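Long-range contact in alanine racemase (Corynebacterium glutamicum, PDB 2DY3), which belongs to the alanine racemase family of PLP-dependent enzymes, joining an N-terminal TIM-barrel domain to a C-terminal domain rich in beta strands: residues N2-D11 / P352-V361. Residues are numbered along the deposited sequence; the frame is centred on the assembly and turned at random.
Sequences NLLTTKIDLD and PTGRTVRAYV
Two groups of strand 4-8 converge on the carbonyl oxygen of Ala359. Ile8 N gives Ala359 O a short hydrogen bond of 2.6 Å, nearly straight at 165°. Lys7 CA adds a CA-H...O contact to Ala359 O at 3.3 Å. The Ile8-Ala359 bond is one rung of a parallel beta ladder. Ala359 N donates to Thr6 O at 2.9 Å, and Thr6 N donates to Val357 O. Farther back, Val357 N donates to Leu4 O at 2.9 Å. A water takes the N-H of Leu4 and gives a longer bond to Arg355 O, extending the link beyond the strand pairing.

Thr6, Ile8, Arg358 and Tyr360 share one face of the sheet. Thr6 OG1 sits between its own N and carbonyl carbon (chi1 49°). Thr6 OG1 is hydrogen-bonded to a water at 2.9 Å; Arg358 NE gives the same water a weak bond. Thr6 CG2 presses on Pro352, 3.5 Å from Pro352 CB, a tight contact. Ile8 and Tyr360 run side by side, with Ile8 CB 3.7 Å from Tyr360 CD1. Val357 lies on the opposite face, with Ala359, Thr5 and Lys7. The Asn2 side chain crosses it at about a right angle, with Asn2 CG 3.8 Å from Val357 CG2.

Arg355 forms salt bridges with Asp277 and Asp305 of its own chain and with Glu64 of the second subunit, while Arg358 NH2 bonds to Asn39 O. The pairing builds the N-terminal strand 4-8 into the mixed sheet of the C-terminal part of the chain. Strand 4-8 lies between strand 357-360 and antiparallel strand 236-247, whose Trp238 touches Thr6, Pro352 and Thr356. Asp9 then N-caps helix 10-24, which leads away, through OD1 and Ala12 N.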
# COMPACT_ATOMS: atom_id res chain seq x y z
N ASN B 2 11.82 -0.14 15.36
CA ASN B 2 10.78 0.41 14.51
C ASN B 2 9.44 0.56 15.23
O ASN B 2 9.02 -0.33 15.96
CB ASN B 2 10.62 -0.46 13.26
CG ASN B 2 11.86 -0.44 12.40
OD1 ASN B 2 12.32 0.63 12.00
ND2 ASN B 2 12.41 -1.61 12.10
N LEU B 3 8.77 1.68 15.00
CA LEU B 3 7.49 1.96 15.65
C LEU B 3 6.29 1.28 14.99
O LEU B 3 5.24 1.16 15.61
CB LEU B 3 7.25 3.47 15.67
CG LEU B 3 8.30 4.35 16.36
CD1 LEU B 3 8.02 5.82 16.05
CD2 LEU B 3 8.29 4.09 17.85
N LEU B 4 6.45 0.85 13.75
CA LEU B 4 5.36 0.22 13.03
C LEU B 4 5.84 -1.01 12.27
O LEU B 4 6.70 -0.91 11.40
CB LEU B 4 4.74 1.23 12.06
CG LEU B 4 3.52 0.77 11.27
CD1 LEU B 4 2.40 0.41 12.25
CD2 LEU B 4 3.08 1.88 10.32
N THR B 5 5.28 -2.17 12.58
CA THR B 5 5.72 -3.38 11.91
C THR B 5 4.64 -4.44 11.76
O THR B 5 3.57 -4.36 12.35
CB THR B 5 6.87 -4.05 12.69
OG1 THR B 5 6.34 -4.69 13.86
CG2 THR B 5 7.90 -3.02 13.15
N THR B 6 4.95 -5.44 10.94
CA THR B 6 4.07 -6.58 10.75
C THR B 6 4.94 -7.76 11.16
O THR B 6 6.07 -7.89 10.69
CB THR B 6 3.63 -6.78 9.29
OG1 THR B 6 4.78 -6.72 8.43
CG2 THR B 6 2.61 -5.73 8.89
N LYS B 7 4.44 -8.58 12.08
CA LYS B 7 5.18 -9.76 12.53
C LYS B 7 4.72 -10.92 11.67
O LYS B 7 3.53 -11.22 11.63
CB LYS B 7 4.84 -10.12 13.98
CG LYS B 7 5.47 -9.28 15.07
CD LYS B 7 5.07 -9.87 16.42
CE LYS B 7 5.77 -9.19 17.58
NZ LYS B 7 5.35 -9.78 18.89
N ILE B 8 5.66 -11.55 10.98
CA ILE B 8 5.31 -12.69 10.14
C ILE B 8 5.82 -13.96 10.79
O ILE B 8 7.03 -14.20 10.86
CB ILE B 8 5.92 -12.57 8.73
CG1 ILE B 8 5.60 -11.20 8.13
CG2 ILE B 8 5.36 -13.66 7.83
CD1 ILE B 8 4.13 -10.85 8.16
N ASP B 9 4.89 -14.78 11.27
CA ASP B 9 5.23 -16.04 11.90
C ASP B 9 5.43 -17.11 10.83
O ASP B 9 4.46 -17.65 10.30
CB ASP B 9 4.11 -16.46 12.85
CG ASP B 9 4.42 -17.74 13.60
OD1 ASP B 9 5.38 -18.45 13.22
OD2 ASP B 9 3.70 -18.04 14.57
N LEU B 10 6.69 -17.42 10.52
CA LEU B 10 6.99 -18.42 9.50
C LEU B 10 6.61 -19.84 9.92
O LEU B 10 6.21 -20.65 9.07
CB LEU B 10 8.48 -18.36 9.14
CG LEU B 10 8.88 -17.05 8.44
CD1 LEU B 10 10.38 -17.01 8.14
CD2 LEU B 10 8.07 -16.91 7.17
N ASP B 11 6.73 -20.15 11.21
CA ASP B 11 6.36 -21.49 11.68
C ASP B 11 4.88 -21.72 11.42
O ASP B 11 4.45 -22.83 11.10
CB ASP B 11 6.63 -21.65 13.18
CG ASP B 11 8.10 -21.74 13.50
OD1 ASP B 11 8.84 -22.44 12.77
OD2 ASP B 11 8.53 -21.12 14.50
N PRO B 352 -1.21 -3.25 5.36
CA PRO B 352 0.03 -2.74 5.97
C PRO B 352 1.10 -2.35 4.95
O PRO B 352 1.64 -3.21 4.25
CB PRO B 352 0.47 -3.90 6.87
CG PRO B 352 -0.86 -4.47 7.31
CD PRO B 352 -1.61 -4.52 5.98
N THR B 353 1.40 -1.06 4.89
CA THR B 353 2.37 -0.55 3.92
C THR B 353 3.09 0.70 4.46
O THR B 353 3.14 0.93 5.67
CB THR B 353 1.63 -0.22 2.59
OG1 THR B 353 2.57 0.07 1.55
CG2 THR B 353 0.69 0.98 2.77
N GLY B 354 3.66 1.50 3.56
CA GLY B 354 4.35 2.71 3.97
C GLY B 354 5.53 2.53 4.91
O GLY B 354 6.51 1.87 4.57
N ARG B 355 5.44 3.12 6.11
CA ARG B 355 6.52 3.01 7.08
C ARG B 355 6.56 1.65 7.77
O ARG B 355 7.53 1.32 8.46
CB ARG B 355 6.40 4.12 8.13
CG ARG B 355 6.98 5.49 7.71
CD ARG B 355 6.26 6.10 6.52
NE ARG B 355 4.88 6.47 6.82
CZ ARG B 355 4.49 7.68 7.22
NH1 ARG B 355 5.38 8.66 7.37
NH2 ARG B 355 3.20 7.92 7.45
N THR B 356 5.52 0.85 7.58
CA THR B 356 5.45 -0.47 8.19
C THR B 356 6.64 -1.33 7.78
O THR B 356 6.91 -1.52 6.60
CB THR B 356 4.18 -1.24 7.75
OG1 THR B 356 4.24 -1.49 6.35
CG2 THR B 356 2.94 -0.43 8.05
N VAL B 357 7.35 -1.87 8.77
CA VAL B 357 8.50 -2.72 8.50
C VAL B 357 8.12 -4.17 8.75
O VAL B 357 7.42 -4.48 9.72
CB VAL B 357 9.71 -2.34 9.38
CG1 VAL B 357 10.86 -3.29 9.10
CG2 VAL B 357 10.12 -0.91 9.10
N ARG B 358 8.58 -5.06 7.89
CA ARG B 358 8.26 -6.47 8.02
C ARG B 358 9.29 -7.22 8.86
O ARG B 358 10.49 -7.18 8.56
CB ARG B 358 8.15 -7.08 6.61
CG ARG B 358 7.62 -8.49 6.55
CD ARG B 358 7.46 -8.96 5.10
NE ARG B 358 6.36 -8.29 4.39
CZ ARG B 358 6.52 -7.50 3.33
NH1 ARG B 358 7.73 -7.25 2.85
NH2 ARG B 358 5.46 -6.95 2.75
N ALA B 359 8.83 -7.88 9.92
CA ALA B 359 9.70 -8.65 10.80
C ALA B 359 9.23 -10.10 10.84
O ALA B 359 8.03 -10.39 10.96
CB ALA B 359 9.70 -8.06 12.20
N TYR B 360 10.18 -11.03 10.76
CA TYR B 360 9.84 -12.44 10.74
C TYR B 360 9.89 -13.14 12.10
O TYR B 360 10.90 -13.13 12.79
CB TYR B 360 10.75 -13.14 9.73
CG TYR B 360 10.54 -12.60 8.34
CD1 TYR B 360 9.42 -12.96 7.60
CD2 TYR B 360 11.41 -11.66 7.80
CE1 TYR B 360 9.17 -12.40 6.36
CE2 TYR B 360 11.17 -11.09 6.56
CZ TYR B 360 10.05 -11.46 5.85
OH TYR B 360 9.79 -10.90 4.62
N VAL B 361 8.75 -13.72 12.46
CA VAL B 361 8.54 -14.44 13.72
C VAL B 361 8.82 -13.61 14.97
O VAL B 361 9.73 -12.80 15.00
CB VAL B 361 9.40 -15.72 13.77
CG1 VAL B 361 9.16 -16.45 15.07
CG2 VAL B 361 9.06 -16.61 12.59
O HOH W 1 8.26 1.48 11.67
O HOH W 2 3.81 -7.14 5.76